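THUMP domain-containing protein (PDB 1VBK) is of unknown function but probably binds RNA and ATP and may, like ThiI proteins, act in tRNA modification or thiamine biosynthesis. Local coordinates at residues W21-L26 with I44-G49; R67-V72 with M198-V203; D188-L193 with Y288-L293; A194-M199 with K228-G233. All coordinates share one frame; numbering follows the deposited sequence.

Contact 1. Residues W21-L26 with I44-G49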
loop_
_atom_site.group_PDB
_atom_site.type_symbol
_atom_site.label_atom_id
_atom_site.label_comp_id
_atom_site.label_asym_id
_atom_site.label_seq_id
_atom_site.Cartn_x
_atom_site.Cartn_y
_atom_site.Cartn_z
ATOM N N TRP A 21 10.214 -1.357 -14.620
ATOM C CA TRP A 21 8.913 -0.893 -14.147
ATOM C C TRP A 21 8.861 0.630 -14.137
ATOM O O TRP A 21 7.817 1.227 -14.404
ATOM C CB TRP A 21 8.608 -1.457 -12.757
ATOM C CG TRP A 21 8.122 -2.866 -12.842
ATOM C CD1 TRP A 21 8.775 -3.994 -12.426
ATOM C CD2 TRP A 21 6.913 -3.308 -13.467
ATOM N NE1 TRP A 21 8.046 -5.114 -12.764
ATOM C CE2 TRP A 21 6.900 -4.720 -13.402
ATOM C CE3 TRP A 21 5.840 -2.646 -14.081
ATOM C CZ2 TRP A 21 5.854 -5.482 -13.928
ATOM C CZ3 TRP A 21 4.799 -3.408 -14.604
ATOM C CH2 TRP A 21 4.816 -4.811 -14.523
ATOM N N PHE A 22 9.995 1.251 -13.836
ATOM C CA PHE A 22 10.088 2.705 -13.831
ATOM C C PHE A 22 9.677 3.206 -15.219
ATOM O O PHE A 22 8.855 4.114 -15.345
ATOM C CB PHE A 22 11.530 3.130 -13.506
ATOM C CG PHE A 22 11.761 4.621 -13.541
ATOM C CD1 PHE A 22 11.787 5.314 -14.750
ATOM C CD2 PHE A 22 11.970 5.331 -12.363
ATOM C CE1 PHE A 22 12.016 6.693 -14.787
ATOM C CE2 PHE A 22 12.202 6.706 -12.390
ATOM C CZ PHE A 22 12.224 7.386 -13.605
ATOM N N GLU A 23 10.236 2.587 -16.257
ATOM C CA GLU A 23 9.949 2.981 -17.631
ATOM C C GLU A 23 8.504 2.704 -18.057
ATOM O O GLU A 23 7.885 3.528 -18.730
ATOM C CB GLU A 23 10.934 2.288 -18.585
ATOM C CG GLU A 23 12.392 2.665 -18.302
ATOM C CD GLU A 23 13.394 1.901 -19.148
ATOM O OE1 GLU A 23 13.225 0.675 -19.318
ATOM O OE2 GLU A 23 14.364 2.525 -19.634
ATOM N N LYS A 24 7.962 1.554 -17.670
ATOM C CA LYS A 24 6.584 1.228 -18.032
ATOM C C LYS A 24 5.590 2.193 -17.401
ATOM O O LYS A 24 4.624 2.609 -18.043
ATOM C CB LYS A 24 6.248 -0.202 -17.612
ATOM C CG LYS A 24 6.943 -1.243 -18.467
ATOM C CD LYS A 24 6.605 -2.650 -18.030
ATOM C CE LYS A 24 7.255 -3.658 -18.960
ATOM N NZ LYS A 24 6.961 -5.044 -18.528
ATOM N N ILE A 25 5.832 2.548 -16.146
ATOM C CA ILE A 25 4.956 3.467 -15.424
ATOM C C ILE A 25 5.062 4.871 -16.028
ATOM O O ILE A 25 4.060 5.574 -16.184
ATOM C CB ILE A 25 5.322 3.486 -13.919
ATOM C CG1 ILE A 25 5.036 2.112 -13.301
ATOM C CG2 ILE A 25 4.532 4.558 -13.199
ATOM C CD1 ILE A 25 5.499 1.968 -11.849
ATOM N N LEU A 26 6.277 5.272 -16.388
ATOM C CA LEU A 26 6.473 6.588 -16.997
ATOM C C LEU A 26 5.792 6.661 -18.369
ATOM O O LEU A 26 5.168 7.670 -18.701
ATOM C CB LEU A 26 7.967 6.903 -17.127
ATOM C CG LEU A 26 8.358 8.222 -17.809
ATOM C CD1 LEU A 26 7.618 9.395 -17.175
ATOM C CD2 LEU A 26 9.869 8.414 -17.690
ATOM N N ILE A 44 4.789 5.119 -28.651
ATOM C CA ILE A 44 5.537 5.488 -27.452
ATOM C C ILE A 44 6.293 4.220 -27.076
ATOM O O ILE A 44 5.688 3.157 -26.928
ATOM C CB ILE A 44 4.624 5.872 -26.266
ATOM C CG1 ILE A 44 3.804 7.118 -26.607
ATOM C CG2 ILE A 44 5.477 6.124 -25.015
ATOM C CD1 ILE A 44 2.735 7.437 -25.574
ATOM N N PHE A 45 7.612 4.315 -26.951
ATOM C CA PHE A 45 8.407 3.155 -26.575
ATOM C C PHE A 45 9.675 3.572 -25.851
ATOM O O PHE A 45 10.112 4.721 -25.955
ATOM C CB PHE A 45 8.736 2.281 -27.807
ATOM C CG PHE A 45 9.587 2.961 -28.850
ATOM C CD1 PHE A 45 10.945 3.179 -28.636
ATOM C CD2 PHE A 45 9.033 3.353 -30.064
ATOM C CE1 PHE A 45 11.740 3.774 -29.620
ATOM C CE2 PHE A 45 9.819 3.947 -31.054
ATOM C CZ PHE A 45 11.176 4.158 -30.830
ATOM N N SER A 46 10.247 2.631 -25.106
ATOM C CA SER A 46 11.462 2.864 -24.338
ATOM C C SER A 46 12.586 1.977 -24.858
ATOM O O SER A 46 12.450 0.750 -24.891
ATOM C CB SER A 46 11.210 2.536 -22.861
ATOM O OG SER A 46 12.366 2.752 -22.063
ATOM N N ARG A 47 13.695 2.588 -25.261
ATOM C CA ARG A 47 14.834 1.819 -25.740
ATOM C C ARG A 47 16.151 2.464 -25.342
ATOM O O ARG A 47 16.339 3.670 -25.485
ATOM C CB ARG A 47 14.753 1.630 -27.257
ATOM C CG ARG A 47 13.673 0.627 -27.663
ATOM C CD ARG A 47 13.392 0.654 -29.147
ATOM N NE ARG A 47 12.081 0.082 -29.436
ATOM C CZ ARG A 47 11.440 0.220 -30.592
ATOM N NH1 ARG A 47 11.995 0.911 -31.584
ATOM N NH2 ARG A 47 10.233 -0.316 -30.746
ATOM N N HIS A 48 17.041 1.641 -24.803
ATOM C CA HIS A 48 18.362 2.076 -24.370
ATOM C C HIS A 48 18.383 3.302 -23.460
ATOM O O HIS A 48 19.179 4.220 -23.659
ATOM C CB HIS A 48 19.247 2.293 -25.598
ATOM C CG HIS A 48 19.494 1.036 -26.372
ATOM N ND1 HIS A 48 20.270 0.006 -25.884
ATOM C CD2 HIS A 48 19.012 0.612 -27.565
ATOM C CE1 HIS A 48 20.255 -0.999 -26.741
ATOM N NE2 HIS A 48 19.498 -0.658 -27.770
ATOM N N GLY A 49 17.502 3.305 -22.464
ATOM C CA GLY A 49 17.463 4.395 -21.503
ATOM C C GLY A 49 16.753 5.663 -21.922
ATOM O O GLY A 49 16.782 6.656 -21.198
HETATM O O HOH W 1 15.456 1.329 -21.951
#

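Contact 2. Residues R67-V72 with M198-V203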
loop_
_atom_site.group_PDB
_atom_site.type_symbol
_atom_site.label_atom_id
_atom_site.label_comp_id
_atom_site.label_asym_id
_atom_site.label_seq_id
_atom_site.Cartn_x
_atom_site.Cartn_y
_atom_site.Cartn_z
ATOM N N ARG A 67 4.970 18.613 -17.801
ATOM C CA ARG A 67 4.243 18.424 -16.544
ATOM C C ARG A 67 4.203 16.994 -16.016
ATOM O O ARG A 67 3.488 16.704 -15.050
ATOM C CB ARG A 67 2.812 18.953 -16.681
ATOM C CG ARG A 67 2.735 20.452 -16.986
ATOM C CD ARG A 67 1.322 20.982 -16.785
ATOM N NE ARG A 67 0.343 20.286 -17.618
ATOM C CZ ARG A 67 0.157 20.515 -18.914
ATOM N NH1 ARG A 67 -0.755 19.826 -19.586
ATOM N NH2 ARG A 67 0.867 21.444 -19.536
ATOM N N VAL A 68 4.975 16.107 -16.635
ATOM C CA VAL A 68 5.028 14.705 -16.225
ATOM C C VAL A 68 6.260 14.438 -15.358
ATOM O O VAL A 68 7.395 14.494 -15.838
ATOM C CB VAL A 68 5.057 13.782 -17.463
ATOM C CG1 VAL A 68 5.202 12.317 -17.040
ATOM C CG2 VAL A 68 3.775 13.976 -18.268
ATOM N N PHE A 69 6.036 14.142 -14.079
ATOM C CA PHE A 69 7.145 13.890 -13.166
ATOM C C PHE A 69 7.980 12.675 -13.558
ATOM O O PHE A 69 7.467 11.704 -14.109
ATOM C CB PHE A 69 6.622 13.730 -11.736
ATOM C CG PHE A 69 5.928 14.953 -11.205
ATOM C CD1 PHE A 69 6.576 16.186 -11.193
ATOM C CD2 PHE A 69 4.624 14.876 -10.719
ATOM C CE1 PHE A 69 5.939 17.327 -10.707
ATOM C CE2 PHE A 69 3.972 16.016 -10.228
ATOM C CZ PHE A 69 4.633 17.243 -10.223
ATOM N N GLY A 70 9.276 12.739 -13.268
ATOM C CA GLY A 70 10.161 11.642 -13.606
ATOM C C GLY A 70 10.959 11.939 -14.866
ATOM O O GLY A 70 11.915 11.231 -15.191
ATOM N N ILE A 71 10.553 12.987 -15.577
ATOM C CA ILE A 71 11.224 13.389 -16.809
ATOM C C ILE A 71 12.263 14.455 -16.498
ATOM O O ILE A 71 11.948 15.476 -15.877
ATOM C CB ILE A 71 10.210 13.958 -17.833
ATOM C CG1 ILE A 71 9.255 12.849 -18.287
ATOM C CG2 ILE A 71 10.947 14.544 -19.040
ATOM C CD1 ILE A 71 8.160 13.343 -19.236
ATOM N N VAL A 72 13.503 14.204 -16.912
ATOM C CA VAL A 72 14.594 15.150 -16.688
ATOM C C VAL A 72 14.620 16.204 -17.794
ATOM O O VAL A 72 14.755 17.397 -17.518
ATOM C CB VAL A 72 15.956 14.427 -16.617
ATOM C CG1 VAL A 72 17.081 15.447 -16.478
ATOM C CG2 VAL A 72 15.970 13.474 -15.425
ATOM N N MET A 198 4.649 15.834 -3.106
ATOM C CA MET A 198 4.646 14.381 -2.948
ATOM C C MET A 198 4.441 13.661 -4.282
ATOM O O MET A 198 5.015 12.596 -4.512
ATOM C CB MET A 198 3.574 13.961 -1.944
ATOM C CG MET A 198 3.849 14.426 -0.523
ATOM S SD MET A 198 5.441 13.837 0.087
ATOM C CE MET A 198 5.094 12.093 0.308
ATOM N N MET A 199 3.622 14.230 -5.161
ATOM C CA MET A 199 3.421 13.615 -6.466
ATOM C C MET A 199 4.769 13.619 -7.198
ATOM O O MET A 199 5.127 12.655 -7.880
ATOM C CB MET A 199 2.381 14.387 -7.280
ATOM C CG MET A 199 0.957 14.217 -6.773
ATOM S SD MET A 199 -0.271 14.907 -7.902
ATOM C CE MET A 199 -0.321 16.588 -7.328
ATOM N N LYS A 200 5.517 14.705 -7.025
ATOM C CA LYS A 200 6.830 14.857 -7.647
ATOM C C LYS A 200 7.785 13.763 -7.170
ATOM O O LYS A 200 8.732 13.405 -7.869
ATOM C CB LYS A 200 7.406 16.240 -7.320
ATOM C CG LYS A 200 8.789 16.532 -7.915
ATOM C CD LYS A 200 9.228 17.962 -7.574
ATOM C CE LYS A 200 10.636 18.270 -8.063
ATOM N NZ LYS A 200 11.662 17.419 -7.399
ATOM N N ARG A 201 7.535 13.237 -5.974
ATOM C CA ARG A 201 8.366 12.172 -5.423
ATOM C C ARG A 201 7.819 10.805 -5.851
ATOM O O ARG A 201 8.120 9.774 -5.244
ATOM C CB ARG A 201 8.417 12.284 -3.892
ATOM C CG ARG A 201 9.080 13.570 -3.399
ATOM C CD ARG A 201 8.936 13.739 -1.888
ATOM N NE ARG A 201 9.628 12.699 -1.129
ATOM C CZ ARG A 201 10.937 12.690 -0.886
ATOM N NH1 ARG A 201 11.710 13.667 -1.340
ATOM N NH2 ARG A 201 11.475 11.706 -0.176
ATOM N N GLY A 202 7.004 10.808 -6.902
ATOM C CA GLY A 202 6.445 9.572 -7.429
ATOM C C GLY A 202 5.243 8.981 -6.719
ATOM O O GLY A 202 4.871 7.836 -6.976
ATOM N N VAL A 203 4.620 9.748 -5.833
ATOM C CA VAL A 203 3.462 9.249 -5.102
ATOM C C VAL A 203 2.138 9.540 -5.795
ATOM O O VAL A 203 1.861 10.679 -6.182
ATOM C CB VAL A 203 3.399 9.846 -3.680
ATOM C CG1 VAL A 203 2.162 9.328 -2.950
ATOM C CG2 VAL A 203 4.669 9.489 -2.908
#

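Contact 3. Residues D188-L193 with Y288-L293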
loop_
_atom_site.group_PDB
_atom_site.type_symbol
_atom_site.label_atom_id
_atom_site.label_comp_id
_atom_site.label_asym_id
_atom_site.label_seq_id
_atom_site.Cartn_x
_atom_site.Cartn_y
_atom_site.Cartn_z
ATOM N N ASP A 188 -6.442 23.977 1.380
ATOM C CA ASP A 188 -5.936 25.309 1.064
ATOM C C ASP A 188 -4.731 25.247 0.124
ATOM O O ASP A 188 -4.340 24.170 -0.326
ATOM C CB ASP A 188 -5.584 26.068 2.353
ATOM C CG ASP A 188 -4.400 25.469 3.092
ATOM O OD1 ASP A 188 -4.014 24.318 2.798
ATOM O OD2 ASP A 188 -3.859 26.157 3.986
ATOM N N GLU A 189 -4.152 26.405 -0.179
ATOM C CA GLU A 189 -3.009 26.478 -1.081
ATOM C C GLU A 189 -1.796 25.716 -0.560
ATOM O O GLU A 189 -1.097 25.059 -1.328
ATOM C CB GLU A 189 -2.636 27.944 -1.337
ATOM C CG GLU A 189 -3.763 28.761 -1.959
ATOM C CD GLU A 189 -3.370 30.205 -2.229
ATOM O OE1 GLU A 189 -3.003 30.916 -1.267
ATOM O OE2 GLU A 189 -3.429 30.632 -3.404
ATOM N N LEU A 190 -1.553 25.803 0.744
ATOM C CA LEU A 190 -0.423 25.120 1.366
ATOM C C LEU A 190 -0.532 23.601 1.261
ATOM O O LEU A 190 0.453 22.922 0.965
ATOM C CB LEU A 190 -0.313 25.513 2.840
ATOM C CG LEU A 190 0.147 26.940 3.139
ATOM C CD1 LEU A 190 0.071 27.205 4.633
ATOM C CD2 LEU A 190 1.566 27.127 2.633
ATOM N N SER A 191 -1.721 23.070 1.520
ATOM C CA SER A 191 -1.923 21.629 1.438
ATOM C C SER A 191 -1.842 21.189 -0.026
ATOM O O SER A 191 -1.462 20.055 -0.323
ATOM C CB SER A 191 -3.275 21.231 2.055
ATOM O OG SER A 191 -4.351 21.962 1.496
ATOM N N ALA A 192 -2.182 22.096 -0.938
ATOM C CA ALA A 192 -2.126 21.791 -2.366
ATOM C C ALA A 192 -0.673 21.653 -2.791
ATOM O O ALA A 192 -0.333 20.771 -3.584
ATOM C CB ALA A 192 -2.810 22.890 -3.172
ATOM N N LEU A 193 0.181 22.526 -2.255
ATOM C CA LEU A 193 1.611 22.508 -2.553
ATOM C C LEU A 193 2.233 21.255 -1.948
ATOM O O LEU A 193 3.147 20.660 -2.522
ATOM C CB LEU A 193 2.295 23.753 -1.978
ATOM C CG LEU A 193 3.814 23.836 -2.160
ATOM C CD1 LEU A 193 4.170 23.795 -3.646
ATOM C CD2 LEU A 193 4.333 25.113 -1.524
ATOM N N TYR A 288 4.466 15.311 6.242
ATOM C CA TYR A 288 4.358 16.764 6.230
ATOM C C TYR A 288 5.481 17.338 5.368
ATOM O O TYR A 288 6.520 17.761 5.880
ATOM C CB TYR A 288 4.491 17.293 7.655
ATOM C CG TYR A 288 3.631 16.568 8.664
ATOM C CD1 TYR A 288 2.263 16.824 8.760
ATOM C CD2 TYR A 288 4.187 15.627 9.530
ATOM C CE1 TYR A 288 1.469 16.165 9.699
ATOM C CE2 TYR A 288 3.403 14.960 10.471
ATOM C CZ TYR A 288 2.047 15.238 10.548
ATOM O OH TYR A 288 1.267 14.582 11.470
ATOM N N PRO A 289 5.282 17.368 4.044
ATOM C CA PRO A 289 6.281 17.886 3.106
ATOM C C PRO A 289 6.825 19.277 3.430
ATOM O O PRO A 289 8.024 19.525 3.298
ATOM C CB PRO A 289 5.540 17.866 1.770
ATOM C CG PRO A 289 4.579 16.742 1.930
ATOM C CD PRO A 289 4.061 16.961 3.330
ATOM N N LEU A 290 5.946 20.179 3.853
ATOM C CA LEU A 290 6.351 21.548 4.155
ATOM C C LEU A 290 7.220 21.670 5.401
ATOM O O LEU A 290 7.805 22.724 5.656
ATOM C CB LEU A 290 5.115 22.443 4.276
ATOM C CG LEU A 290 4.194 22.421 3.045
ATOM C CD1 LEU A 290 3.022 23.367 3.251
ATOM C CD2 LEU A 290 4.982 22.812 1.806
ATOM N N ILE A 291 7.309 20.592 6.172
ATOM C CA ILE A 291 8.128 20.583 7.376
ATOM C C ILE A 291 9.376 19.730 7.158
ATOM O O ILE A 291 10.473 20.104 7.578
ATOM C CB ILE A 291 7.349 20.014 8.590
ATOM C CG1 ILE A 291 6.189 20.945 8.953
ATOM C CG2 ILE A 291 8.284 19.841 9.782
ATOM C CD1 ILE A 291 5.328 20.441 10.104
ATOM N N ALA A 292 9.205 18.595 6.484
ATOM C CA ALA A 292 10.307 17.668 6.234
ATOM C C ALA A 292 11.260 18.053 5.104
ATOM O O ALA A 292 12.451 17.747 5.170
ATOM C CB ALA A 292 9.756 16.268 5.982
ATOM N N LEU A 293 10.750 18.709 4.068
ATOM C CA LEU A 293 11.600 19.096 2.942
ATOM C C LEU A 293 12.318 20.430 3.186
ATOM O O LEU A 293 11.780 21.328 3.836
ATOM C CB LEU A 293 10.769 19.155 1.654
ATOM C CG LEU A 293 10.018 17.859 1.296
ATOM C CD1 LEU A 293 9.284 18.029 -0.025
ATOM C CD2 LEU A 293 10.995 16.697 1.209
#

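Contact 4. Residues A194-M199 with K228-G233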
loop_
_atom_site.group_PDB
_atom_site.type_symbol
_atom_site.label_atom_id
_atom_site.label_comp_id
_atom_site.label_asym_id
_atom_site.label_seq_id
_atom_site.Cartn_x
_atom_site.Cartn_y
_atom_site.Cartn_z
ATOM N N ALA A 194 1.727 20.860 -0.783
ATOM C CA ALA A 194 2.212 19.665 -0.105
ATOM C C ALA A 194 1.953 18.460 -1.009
ATOM O O ALA A 194 2.810 17.595 -1.172
ATOM C CB ALA A 194 1.482 19.492 1.225
ATOM N N ILE A 195 0.761 18.414 -1.594
ATOM C CA ILE A 195 0.388 17.324 -2.491
ATOM C C ILE A 195 1.250 17.342 -3.746
ATOM O O ILE A 195 1.716 16.303 -4.205
ATOM C CB ILE A 195 -1.101 17.419 -2.875
ATOM C CG1 ILE A 195 -1.955 17.108 -1.639
ATOM C CG2 ILE A 195 -1.415 16.459 -4.024
ATOM C CD1 ILE A 195 -3.442 17.297 -1.829
ATOM N N PHE A 196 1.471 18.533 -4.291
ATOM C CA PHE A 196 2.293 18.672 -5.486
ATOM C C PHE A 196 3.692 18.103 -5.232
ATOM O O PHE A 196 4.221 17.350 -6.050
ATOM C CB PHE A 196 2.370 20.153 -5.894
ATOM C CG PHE A 196 3.245 20.416 -7.092
ATOM C CD1 PHE A 196 4.629 20.488 -6.960
ATOM C CD2 PHE A 196 2.685 20.581 -8.355
ATOM C CE1 PHE A 196 5.445 20.720 -8.069
ATOM C CE2 PHE A 196 3.491 20.813 -9.473
ATOM C CZ PHE A 196 4.876 20.883 -9.327
ATOM N N LEU A 197 4.279 18.451 -4.091
ATOM C CA LEU A 197 5.616 17.980 -3.742
ATOM C C LEU A 197 5.705 16.459 -3.613
ATOM O O LEU A 197 6.717 15.858 -3.975
ATOM C CB LEU A 197 6.080 18.637 -2.441
ATOM C CG LEU A 197 6.276 20.157 -2.502
ATOM C CD1 LEU A 197 6.491 20.712 -1.100
ATOM C CD2 LEU A 197 7.459 20.483 -3.400
ATOM N N MET A 198 4.649 15.834 -3.106
ATOM C CA MET A 198 4.646 14.381 -2.948
ATOM C C MET A 198 4.441 13.661 -4.282
ATOM O O MET A 198 5.015 12.596 -4.512
ATOM C CB MET A 198 3.574 13.961 -1.944
ATOM C CG MET A 198 3.849 14.426 -0.523
ATOM S SD MET A 198 5.441 13.837 0.087
ATOM C CE MET A 198 5.094 12.093 0.308
ATOM N N MET A 199 3.622 14.230 -5.161
ATOM C CA MET A 199 3.421 13.615 -6.466
ATOM C C MET A 199 4.769 13.619 -7.198
ATOM O O MET A 199 5.127 12.655 -7.880
ATOM C CB MET A 199 2.381 14.387 -7.280
ATOM C CG MET A 199 0.957 14.217 -6.773
ATOM S SD MET A 199 -0.271 14.907 -7.902
ATOM C CE MET A 199 -0.321 16.588 -7.328
ATOM N N LYS A 228 -4.469 18.854 -10.967
ATOM C CA LYS A 228 -4.775 17.794 -11.913
ATOM C C LYS A 228 -3.859 17.807 -13.135
ATOM O O LYS A 228 -3.548 16.754 -13.691
ATOM C CB LYS A 228 -6.237 17.882 -12.361
ATOM C CG LYS A 228 -6.838 16.522 -12.689
ATOM C CD LYS A 228 -8.293 16.614 -13.109
ATOM C CE LYS A 228 -8.905 15.227 -13.219
ATOM N NZ LYS A 228 -8.042 14.297 -14.003
ATOM N N ARG A 229 -3.420 18.998 -13.540
ATOM C CA ARG A 229 -2.546 19.151 -14.706
ATOM C C ARG A 229 -1.147 18.588 -14.478
ATOM O O ARG A 229 -0.284 18.675 -15.356
ATOM C CB ARG A 229 -2.426 20.628 -15.081
ATOM C CG ARG A 229 -3.749 21.300 -15.380
ATOM C CD ARG A 229 -3.564 22.787 -15.658
ATOM N NE ARG A 229 -2.744 23.041 -16.841
ATOM C CZ ARG A 229 -1.500 23.508 -16.811
ATOM N NH1 ARG A 229 -0.915 23.777 -15.654
ATOM N NH2 ARG A 229 -0.843 23.724 -17.942
ATOM N N TYR A 230 -0.929 18.018 -13.297
ATOM C CA TYR A 230 0.359 17.443 -12.922
ATOM C C TYR A 230 0.153 16.054 -12.321
ATOM O O TYR A 230 1.059 15.508 -11.696
ATOM C CB TYR A 230 1.030 18.325 -11.865
ATOM C CG TYR A 230 1.560 19.644 -12.374
ATOM C CD1 TYR A 230 2.824 19.729 -12.957
ATOM C CD2 TYR A 230 0.802 20.809 -12.274
ATOM C CE1 TYR A 230 3.320 20.944 -13.426
ATOM C CE2 TYR A 230 1.289 22.027 -12.744
ATOM C CZ TYR A 230 2.548 22.084 -13.316
ATOM O OH TYR A 230 3.035 23.284 -13.783
ATOM N N SER A 231 -1.030 15.479 -12.518
ATOM C CA SER A 231 -1.335 14.183 -11.917
ATOM C C SER A 231 -1.562 13.012 -12.868
ATOM O O SER A 231 -2.138 12.000 -12.470
ATOM C CB SER A 231 -2.563 14.323 -11.014
ATOM O OG SER A 231 -3.725 14.537 -11.797
ATOM N N TYR A 232 -1.111 13.136 -14.109
ATOM C CA TYR A 232 -1.299 12.061 -15.077
ATOM C C TYR A 232 -0.767 10.739 -14.526
ATOM O O TYR A 232 0.368 10.655 -14.058
ATOM C CB TYR A 232 -0.603 12.418 -16.390
ATOM C CG TYR A 232 -0.940 13.809 -16.867
ATOM C CD1 TYR A 232 -0.007 14.839 -16.779
ATOM C CD2 TYR A 232 -2.204 14.106 -17.379
ATOM C CE1 TYR A 232 -0.320 16.134 -17.189
ATOM C CE2 TYR A 232 -2.530 15.401 -17.790
ATOM C CZ TYR A 232 -1.582 16.407 -17.693
ATOM O OH TYR A 232 -1.887 17.686 -18.101
ATOM N N GLY A 233 -1.605 9.707 -14.572
ATOM C CA GLY A 233 -1.206 8.410 -14.059
ATOM C C GLY A 233 -2.037 8.000 -12.856
ATOM O O GLY A 233 -2.036 6.836 -12.456
#

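Contact 1. Residues W21-L26 with I44-G49
With CG anti to its carbonyl carbon (chi1 -61°) and the chain extended as far as CD, E23 carries its carboxylate off helix 19-36 to S46, whose OG is turned anti to the backbone N (chi1 -180°). The two side chains join a helix to a strand of the sheet it packs on, within the ferredoxin-like domain of the ThiI family. S46 lies near the end of strand 43-47, just before the turn through H48 and G49 that leads into the antiparallel strand 50-54. S46 OG lies over the face of the E23 carboxylate, as near to CD as to OE2, each 3.2 Å away. OE2 has further partners: R19 forms a salt bridge with it and the hydroxyl of Y8 a hydrogen bond. S46 OG also has a weak hydrogen bond to the Y8 hydroxyl, which joins both residues to strand 3-8. Such neighbours would be expected to stabilise the negative charge of the carboxylate. One ordered water also links E23 to the turn: it donates to E23 OE2 at 2.8 Å and accepts from the backbone of G49, the distance from this water to G49 N being 2.9 Å.

Contact 2. Residues R67-V72 with M198-V203
F69 lays one face of its ring on the backbone of K200, at the last turn of helix 189-200. F69 lies in the ferredoxin-like domain of the ThiI family and the helix in the ThiI-type region, so the contact packs one on the other. Its tight part is a CH-pi interaction: K200 CA stands 3.6 Å from the centroid of the F69 ring, only 10° off the ring normal. M199 extends it, its CB lying 3.7 Å from F69 CE2 while the carbonyl oxygen of M199 approaches the ring obliquely. The looser side follows the lysine chain. With CG anti to the backbone N (chi1 -180°), K200 CB and CG run past the CD1 and CE1 side of the ring; beyond CG the chain leads away. K200 is partly exposed, and its NZ hydrogen-bonds to the hydroxyl of Y297. F69 and G70 are the central residues of a type II beta turn, and G202 is the C-prime residue of a Schellman motif. The ring of F69 also meets F196 edge-to-face. The contact thus places the turn before strand 71-81, with helix 19-36 packed on V68 and I71, against the C-terminal end of helix 189-200.

Contact 3. Residues D188-L193 with Y288-L293
L290 points its side chain from the short helix 289-292 at helix 189-200, where its two methyl groups meet different leucines. The two helices follow strands 286-287 and 181-185 of the five-stranded parallel sheet, 286-287 being at its edge. L190 lies across L290 at about a right angle, touching chiefly with its CB, which is 4.0 Å from L290 CD1. L290 CD1 also comes within 3.5 Å of L190 O, so it rests on the helix backbone as well as on the side chain. L193, one turn further on, meets L290 at a slant; its CG is anti to the backbone N (chi1 177°), an arrangement that goes with L193 CD2 meeting L290 CD2 at 4.1 Å. Each helix has its N-cap residue just before it: D188, whose OD1 accepts from S191 N at 2.9 Å, the amide coming from 39° out of the carboxylate plane, and Y288. L197 of helix 189-200 also touches L290. Since the pairing is made largely by methyl groups, it is apolar packing without directional bonds, and the fit probably depends on shape; D188 OD1 is bonded to S191 N within its own helix.

Contact 4. Residues A194-M199 with K228-G233
F196 and M199, one turn apart on helix 189-200, face the loop that follows helix 215-228. Both belong to the ThiI-type domain of the HUP clan, built round a parallel sheet with flanking helices, and the contact joins one such helix to the loop between helix 215-228 and strand 239-241. F196 comes first in the chain. Its CG is anti to the backbone N (chi1 178°), which takes the ring off the helix toward Y230 and makes a T-shaped stack there: the edge of F196 points at the face of Y230, with the two centroids 5.1 Å apart and the planes at 73°. F196 CE2 is the atom at the front of this edge. It stands over the centre of the tyrosine ring and lies 3.7 Å from Y230 CG. The phenylalanine also has an edge-to-face partner in W171, and L305 of helix 295-305 touches both rings of the pair, so the stack belongs to a larger aromatic and aliphatic cluster. A bound methylpentanediol, probably from the crystallisation liquor, lies about 4 Å from the F196 side chain. Further along, M199 SD meets the loop at S231 CB (3.9 Å) and Y230 O (4.1 Å). The loop is tied back on itself at S231. K228 O accepts from both the amide and the hydroxyl of S231, which reach it from the same face of its plane, S231 OG at 2.9 Å from K228 O.

Overall arrangement
Along the chain, contact 1 closes before the other three open, contacts 2 and 3 cross, and contact 4 is nested within the loop closed by contact 3. Contacts 2, 3 and 4 all use helix 189-200: contact 3 its start, contact 4 its middle and contact 2 its end. Contacts 2 and 4 share M198 and M199, their centres about 7 Å apart, while R67 binds Y232 and the backbone of R229. Contact 1 touches contact 2 through L26 and F22, although their centres are about 15 Å apart; contact 3 lies about 30 Å from contact 1 between centres. Contact 2 is thus one place where the ferredoxin-like and ThiI-type domains meet.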